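Long-range contacts in alpha-fucosidase GH29 (Fusarium graminearum, PDB 4PSR), which hydrolyses alpha-L-fucosides as a GH29 glycosidase, and probably releases the alpha-1,6-linked fucose from the reducing-end N-acetylglucosamine of glycoprotein glycans: residues D26-V31 with D375-D380; D414-T419 with G493-P498; V448-D453 with T474-P479. All coordinates share one frame; numbering follows the deposited sequence.

Interaction 1 of 3, residues D26-V31 with D375-D380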
# COMPACT_ATOMS: atom_id res chain seq x y z
N ASP A 26 2.54 -7.35 10.02
CA ASP A 26 3.58 -6.83 10.90
C ASP A 26 4.51 -5.86 10.18
O ASP A 26 5.19 -5.06 10.83
CB ASP A 26 4.44 -7.98 11.42
CG ASP A 26 3.72 -8.88 12.43
OD1 ASP A 26 2.66 -8.51 12.98
OD2 ASP A 26 4.25 -10.00 12.63
N ALA A 27 4.62 -6.00 8.87
CA ALA A 27 5.69 -5.36 8.11
C ALA A 27 5.57 -3.85 7.98
O ALA A 27 6.58 -3.16 8.12
CB ALA A 27 5.80 -5.99 6.73
N LYS A 28 4.36 -3.38 7.67
CA LYS A 28 3.97 -1.97 7.59
C LYS A 28 4.51 -1.15 6.43
O LYS A 28 3.74 -0.40 5.82
CB LYS A 28 4.26 -1.21 8.87
CG LYS A 28 3.65 -1.86 10.15
CD LYS A 28 2.18 -2.24 9.99
CE LYS A 28 1.59 -2.68 11.30
NZ LYS A 28 0.20 -3.15 11.14
N PHE A 29 5.80 -1.26 6.15
CA PHE A 29 6.50 -0.36 5.25
C PHE A 29 7.36 -1.17 4.29
O PHE A 29 8.15 -2.02 4.72
CB PHE A 29 7.39 0.62 6.06
CG PHE A 29 8.19 1.55 5.20
CD1 PHE A 29 7.59 2.43 4.29
CD2 PHE A 29 9.58 1.56 5.30
CE1 PHE A 29 8.37 3.28 3.48
CE2 PHE A 29 10.35 2.41 4.50
CZ PHE A 29 9.74 3.27 3.60
N GLY A 30 7.16 -0.94 2.99
CA GLY A 30 7.98 -1.50 1.95
C GLY A 30 8.39 -0.47 0.92
O GLY A 30 7.88 0.66 0.91
N VAL A 31 9.34 -0.83 0.06
CA VAL A 31 9.82 0.04 -0.99
C VAL A 31 9.92 -0.70 -2.32
O VAL A 31 10.43 -1.81 -2.41
CB VAL A 31 11.21 0.65 -0.63
CG1 VAL A 31 11.80 1.42 -1.80
CG2 VAL A 31 11.10 1.54 0.59
N ASP A 375 4.85 -4.62 13.79
CA ASP A 375 4.24 -5.63 14.66
C ASP A 375 3.04 -5.12 15.44
O ASP A 375 2.52 -5.84 16.28
CB ASP A 375 5.28 -6.20 15.67
CG ASP A 375 6.50 -6.78 15.01
OD1 ASP A 375 6.50 -7.10 13.82
OD2 ASP A 375 7.54 -6.87 15.71
N THR A 376 2.55 -3.92 15.15
CA THR A 376 1.35 -3.38 15.79
C THR A 376 0.11 -3.66 14.93
O THR A 376 0.22 -4.15 13.81
CB THR A 376 1.43 -1.85 16.05
OG1 THR A 376 1.39 -1.12 14.80
CG2 THR A 376 2.66 -1.45 16.86
N ARG A 377 -1.05 -3.37 15.48
CA ARG A 377 -2.29 -3.42 14.74
C ARG A 377 -3.07 -2.13 15.00
O ARG A 377 -2.87 -1.42 16.02
CB ARG A 377 -3.13 -4.61 15.20
CG ARG A 377 -2.52 -5.99 14.96
CD ARG A 377 -2.42 -6.28 13.46
NE ARG A 377 -1.86 -7.62 13.19
CZ ARG A 377 -0.57 -7.89 13.03
NH1 ARG A 377 0.36 -6.95 13.09
NH2 ARG A 377 -0.18 -9.13 12.80
N ALA A 378 -3.99 -1.83 14.11
CA ALA A 378 -4.84 -0.68 14.26
C ALA A 378 -5.71 -0.81 15.50
O ALA A 378 -6.08 -1.92 15.91
CB ALA A 378 -5.72 -0.55 13.00
N TRP A 379 -6.04 0.33 16.08
CA TRP A 379 -7.02 0.41 17.16
C TRP A 379 -8.41 0.39 16.49
O TRP A 379 -8.50 0.01 15.34
CB TRP A 379 -6.80 1.68 17.95
CG TRP A 379 -7.41 1.70 19.33
CD1 TRP A 379 -7.66 0.62 20.13
CD2 TRP A 379 -7.80 2.86 20.07
NE1 TRP A 379 -8.20 1.05 21.33
CE2 TRP A 379 -8.31 2.41 21.31
CE3 TRP A 379 -7.81 4.22 19.79
CZ2 TRP A 379 -8.79 3.29 22.27
CZ3 TRP A 379 -8.27 5.10 20.76
CH2 TRP A 379 -8.77 4.62 21.99
N ASP A 380 -9.48 0.78 17.18
CA ASP A 380 -10.77 0.89 16.49
C ASP A 380 -11.03 2.29 15.98
O ASP A 380 -11.99 2.52 15.26
CB ASP A 380 -11.96 0.39 17.33
CG ASP A 380 -11.90 -1.12 17.60
OD1 ASP A 380 -11.60 -1.92 16.69
OD2 ASP A 380 -12.13 -1.50 18.76
O HOH W 1 -0.84 -1.12 13.09

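Interaction 2 of 3, residues D414-T419 with G493-P498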
# COMPACT_ATOMS: atom_id res chain seq x y z
N ASP A 414 -3.08 -4.41 25.24
CA ASP A 414 -2.94 -3.69 26.52
C ASP A 414 -2.01 -2.50 26.46
O ASP A 414 -1.78 -1.85 27.49
CB ASP A 414 -2.55 -4.63 27.69
CG ASP A 414 -1.19 -5.30 27.51
OD1 ASP A 414 -0.45 -5.05 26.55
OD2 ASP A 414 -0.84 -6.14 28.37
N VAL A 415 -1.48 -2.18 25.27
CA VAL A 415 -0.66 -0.98 25.09
C VAL A 415 -1.19 -0.18 23.89
O VAL A 415 -1.36 -0.73 22.78
CB VAL A 415 0.82 -1.29 24.87
CG1 VAL A 415 1.58 -0.02 24.54
CG2 VAL A 415 1.44 -1.96 26.11
N LEU A 416 -1.51 1.08 24.12
CA LEU A 416 -1.91 2.00 23.05
C LEU A 416 -0.77 2.97 22.82
O LEU A 416 -0.30 3.64 23.75
CB LEU A 416 -3.17 2.76 23.47
CG LEU A 416 -3.83 3.71 22.45
CD1 LEU A 416 -4.42 2.94 21.23
CD2 LEU A 416 -4.89 4.58 23.13
N TYR A 417 -0.33 3.06 21.57
CA TYR A 417 0.65 4.05 21.14
C TYR A 417 -0.09 5.24 20.55
O TYR A 417 -0.95 5.08 19.68
CB TYR A 417 1.61 3.45 20.10
CG TYR A 417 2.40 2.29 20.65
CD1 TYR A 417 3.52 2.51 21.46
CD2 TYR A 417 2.01 0.98 20.42
CE1 TYR A 417 4.22 1.46 21.99
CE2 TYR A 417 2.71 -0.08 20.98
CZ TYR A 417 3.81 0.17 21.74
OH TYR A 417 4.51 -0.89 22.31
N VAL A 418 0.22 6.41 21.08
CA VAL A 418 -0.36 7.67 20.66
C VAL A 418 0.75 8.48 20.04
O VAL A 418 1.63 9.00 20.75
CB VAL A 418 -0.95 8.44 21.83
CG1 VAL A 418 -1.51 9.79 21.34
CG2 VAL A 418 -2.01 7.60 22.53
N THR A 419 0.73 8.58 18.72
CA THR A 419 1.81 9.23 18.00
C THR A 419 1.35 10.61 17.56
O THR A 419 0.36 10.74 16.85
CB THR A 419 2.31 8.38 16.78
OG1 THR A 419 2.84 7.13 17.23
CG2 THR A 419 3.39 9.10 16.04
N GLY A 493 -4.99 -5.28 31.97
CA GLY A 493 -6.11 -6.05 31.45
C GLY A 493 -6.87 -5.55 30.22
O GLY A 493 -8.01 -5.95 29.99
N GLY A 494 -6.26 -4.67 29.43
CA GLY A 494 -6.79 -4.34 28.12
C GLY A 494 -7.15 -2.88 27.94
O GLY A 494 -7.57 -2.21 28.88
N ILE A 495 -6.99 -2.38 26.72
CA ILE A 495 -7.33 -1.00 26.44
C ILE A 495 -8.84 -0.80 26.53
O ILE A 495 -9.62 -1.59 25.97
CB ILE A 495 -6.84 -0.59 25.01
CG1 ILE A 495 -5.34 -0.80 24.88
CG2 ILE A 495 -7.20 0.86 24.70
CD1 ILE A 495 -4.84 -0.93 23.40
N PRO A 496 -9.29 0.28 27.18
CA PRO A 496 -10.73 0.57 27.25
C PRO A 496 -11.36 0.81 25.87
O PRO A 496 -10.66 1.27 24.95
CB PRO A 496 -10.79 1.88 28.07
CG PRO A 496 -9.53 1.93 28.80
CD PRO A 496 -8.50 1.21 28.00
N VAL A 497 -12.65 0.51 25.75
CA VAL A 497 -13.38 0.71 24.50
C VAL A 497 -14.03 2.09 24.50
O VAL A 497 -14.99 2.34 25.25
CB VAL A 497 -14.43 -0.37 24.29
CG1 VAL A 497 -15.18 -0.15 22.95
CG2 VAL A 497 -13.77 -1.74 24.31
N PRO A 498 -13.53 2.99 23.66
CA PRO A 498 -14.10 4.33 23.68
C PRO A 498 -15.49 4.40 23.05
O PRO A 498 -15.86 3.60 22.17
CB PRO A 498 -13.09 5.13 22.85
CG PRO A 498 -12.55 4.11 21.88
CD PRO A 498 -12.47 2.85 22.65

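Interaction 3 of 3, residues V448-D453 with T474-P479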
# COMPACT_ATOMS: atom_id res chain seq x y z
N VAL A 448 2.23 6.00 31.56
CA VAL A 448 2.26 6.81 30.35
C VAL A 448 3.72 7.20 30.18
O VAL A 448 4.32 7.79 31.09
CB VAL A 448 1.37 8.07 30.49
CG1 VAL A 448 1.46 8.94 29.22
CG2 VAL A 448 -0.07 7.70 30.85
N GLU A 449 4.32 6.89 29.04
CA GLU A 449 5.74 7.08 28.81
C GLU A 449 5.96 7.70 27.44
O GLU A 449 5.25 7.37 26.48
CB GLU A 449 6.48 5.75 28.85
CG GLU A 449 6.28 4.94 30.13
CD GLU A 449 6.87 3.56 30.00
OE1 GLU A 449 6.30 2.71 29.27
OE2 GLU A 449 7.91 3.31 30.65
N LEU A 450 6.92 8.58 27.34
CA LEU A 450 7.40 9.12 26.06
C LEU A 450 8.59 8.33 25.56
O LEU A 450 9.59 8.15 26.27
CB LEU A 450 7.80 10.58 26.20
CG LEU A 450 8.08 11.36 24.91
CD1 LEU A 450 6.81 11.51 24.08
CD2 LEU A 450 8.66 12.74 25.20
N LEU A 451 8.53 7.84 24.32
CA LEU A 451 9.65 7.13 23.74
C LEU A 451 10.79 8.11 23.54
O LEU A 451 10.59 9.23 23.08
CB LEU A 451 9.25 6.46 22.43
CG LEU A 451 8.69 5.06 22.57
CD1 LEU A 451 7.39 5.07 23.33
CD2 LEU A 451 8.52 4.44 21.20
N GLY A 452 11.99 7.69 23.93
CA GLY A 452 13.14 8.57 23.98
C GLY A 452 14.05 8.55 22.76
O GLY A 452 13.61 8.24 21.66
N ASP A 453 15.32 8.88 22.96
CA ASP A 453 16.22 9.17 21.86
C ASP A 453 16.61 7.95 21.08
O ASP A 453 16.91 8.05 19.89
CB ASP A 453 17.51 9.83 22.39
CG ASP A 453 17.30 11.21 22.92
OD1 ASP A 453 16.16 11.70 23.01
OD2 ASP A 453 18.33 11.83 23.33
N THR A 474 0.51 16.01 30.08
CA THR A 474 1.60 16.99 30.12
C THR A 474 2.93 16.32 29.81
O THR A 474 3.35 15.39 30.49
CB THR A 474 1.68 17.64 31.50
OG1 THR A 474 0.46 18.36 31.72
CG2 THR A 474 2.85 18.61 31.58
N LEU A 475 3.60 16.79 28.77
CA LEU A 475 4.81 16.13 28.31
C LEU A 475 6.02 16.44 29.19
O LEU A 475 6.11 17.53 29.74
CB LEU A 475 5.11 16.54 26.86
CG LEU A 475 4.07 16.09 25.83
CD1 LEU A 475 4.39 16.74 24.49
CD2 LEU A 475 4.06 14.58 25.70
N PRO A 476 6.96 15.48 29.28
CA PRO A 476 8.26 15.75 29.91
C PRO A 476 9.12 16.56 28.95
O PRO A 476 8.65 17.04 27.91
CB PRO A 476 8.84 14.34 30.13
CG PRO A 476 8.25 13.51 29.00
CD PRO A 476 6.85 14.08 28.81
N SER A 477 10.39 16.72 29.31
CA SER A 477 11.33 17.46 28.48
C SER A 477 11.46 16.82 27.10
O SER A 477 11.58 15.60 26.95
CB SER A 477 12.69 17.53 29.19
OG SER A 477 13.70 18.02 28.31
N GLN A 478 11.44 17.67 26.09
CA GLN A 478 11.47 17.21 24.70
C GLN A 478 12.74 16.38 24.48
O GLN A 478 13.84 16.81 24.87
CB GLN A 478 11.42 18.40 23.74
CG GLN A 478 11.38 18.03 22.25
CD GLN A 478 11.28 19.21 21.33
OE1 GLN A 478 11.25 20.36 21.76
NE2 GLN A 478 11.24 18.94 20.03
N PRO A 479 12.60 15.19 23.89
CA PRO A 479 13.76 14.38 23.52
C PRO A 479 14.40 14.93 22.26
O PRO A 479 14.01 15.99 21.78
CB PRO A 479 13.14 13.00 23.27
CG PRO A 479 11.81 13.32 22.71
CD PRO A 479 11.34 14.56 23.44

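Interaction 1 of 3, residues D26-V31 with D375-D380
Asp-26 and Arg-377 form the salt bridge across this contact, an end-on grip in which NH1 and NH2 both bond one carboxylate oxygen. NH1 of Arg-377 lies 2.8 Å from OD1 of Asp-26, nearly along the C-O axis, while NH2, also paired with Glu-22, meets that oxygen from above the carboxylate plane at 2.9 Å. The oxygen sits in the guanidinium plane, at its edge, and the two planes are turned 44° apart. Arg-377 gets there by folding back at its second torsion (chi2 -66°), which also lets NH1 donate to Thr-376 O of its own segment.

That carbonyl is gripped twice. Lys-28 NZ reaches Thr-376 O at 2.9 Å from the face opposite to Arg-377 NH1, so two cations share one acceptor and their charge is probably eased by it. The lysine, bent at chi2 (-48°), is also hydrogen-bonded to Arg-25 O, Tyr-299 OH and a water that in turn donates to Thr-376 OG1; the threonine hydroxyl is bonded to Val-373 O as well.

In the backbone, Asp-375 N bonds Asp-26 O at 3.0 Å. The carboxylates of these two aspartates stand close, OD2 of Asp-26 being 3.9 Å from OD1 of Asp-375, but Lys-411 and Arg-118 supply them with further positive partners. Lys-28, at positive phi, turns the chain from helix 22-27 into strand 29-33, the first strand of the TIM barrel; the contact thus fastens the connection to the C-terminal beta domain onto the entry to that (beta/alpha)8 barrel.

Interaction 2 of 3, residues D414-T419 with G493-P498
Asp-414 and Gly-494 mark where the two backbones come closest, 4.2 Å between their CA atoms, and from there they separate: 414-419 runs on as an extended strand while 493-498 leaves as an irregular loop. No hydrogen bond joins them. Gly-493 and Gly-494 both have positive phi, and the backbone angles of Gly-494 (phi 119°) crowd its CA against the carbonyl oxygen of Gly-493, a conformation that demands glycine at 494. At the near end CB of Asp-414 approaches Gly-494 N at 4.1 Å, a loose packing contact; the carboxylate is engaged elsewhere, its OD1 accepting from Asn-410 ND2.

Strand 415-420 lies inside the antiparallel sheet of the C-terminal domain, between strands 405-409 and 485-491. Leu-416 and Val-418 pair with 485-491, Tyr-417 and Thr-419 with 405-409, while Val-415 N bonds OD1 of Asn-410. The loop 493-498, which follows shortly after strand 485-491, leaves past the face that carries Leu-416 on its way to strand 504-507 in the next sheet.

Ile-495 is the loop residue that packs on the strand. Its CG1 branch stands anti to the carbonyl carbon (chi1 -58°) and, with chi2 at 159°, stretches out across the strand backbone. CG1 of Ile-495 packs 4.1 Å from atom C of Asp-414, and the terminal CD1 comes to 3.5 Å from Val-415 O, an apolar methyl against a peptide oxygen. The same CD1 lies 4.1 Å from CB of Leu-416, the residue whose side chain points to the loop, whereas that of Val-415 points away and lays CG1 over one face of the Tyr-417 ring, off-centre toward the rim and 3.6 Å above its plane. Arg-409 packs on the isoleucine as well.

Interaction 3 of 3, residues V448-D453 with T474-P479
Leu-450 holds CG anti to its own backbone nitrogen (chi1 -169°), and with chi2 at 66° it sends CD2 between two proline rings of the facing loop and CD1 toward Leu-475. CD2 points at the CD corner of the Pro-479 ring, 3.7 Å away. The other ring is crossed at a slant, CG of Pro-476 lying 3.9 Å from the same methyl and almost as near to the leucine CB. Leu-475 brings CD2 to 4.4 Å from Leu-450 CD1, a looser apolar touch.

Strand 445-451 belongs to the antiparallel sheet of the C-terminal domain, flanked there by strands 485-491 and 458-460. Segment 474-479 opens the connection from strand 471-474 to strand 485-491; it passes over the face of the sheet on which Leu-450 stands, and no hydrogen bond links the two segments. Leu-487 of strand 485-491 also touches both leucines, Leu-450 and Leu-475, while Leu-451 turns the opposite way, to Tyr-369 of helix 353-369.

Beyond the strand a carboxylate oxygen packs against the second proline. Asp-453, with CG anti to the carbonyl carbon (chi1 -69°), brings OD1 alongside the CB corner of Pro-479, 3.3 Å from that CB. The same oxygen accepts a hydrogen bond from Ala-480 N, the next residue along, so the carboxylate is secured just past the proline. Pro-479 meanwhile also packs against Arg-368 of helix 353-369, whose NE donates to Gly-452 O.

In the fold
From the N terminus, 26-31 leads into the first barrel strand, and interaction 1 brings 375-380 back to it 344 residues later, after the barrel has been completed, closing the longest loop of the three. The chain then enters the C-terminal sheet, where interaction 2 opens at 414-419 and closes at 493-498 as the chain leaves for the next sheet. Interaction 3 is nested within that loop and joins strand 448-451 of the same sheet to the loop 474-479 that lies on it. Interactions 1 and 2 follow in series yet touch: the Trp-379 ring packs on Leu-416, Ile-495 and Pro-498. Interactions 2 and 3 do not touch, their nearest atoms being about 5 Å apart.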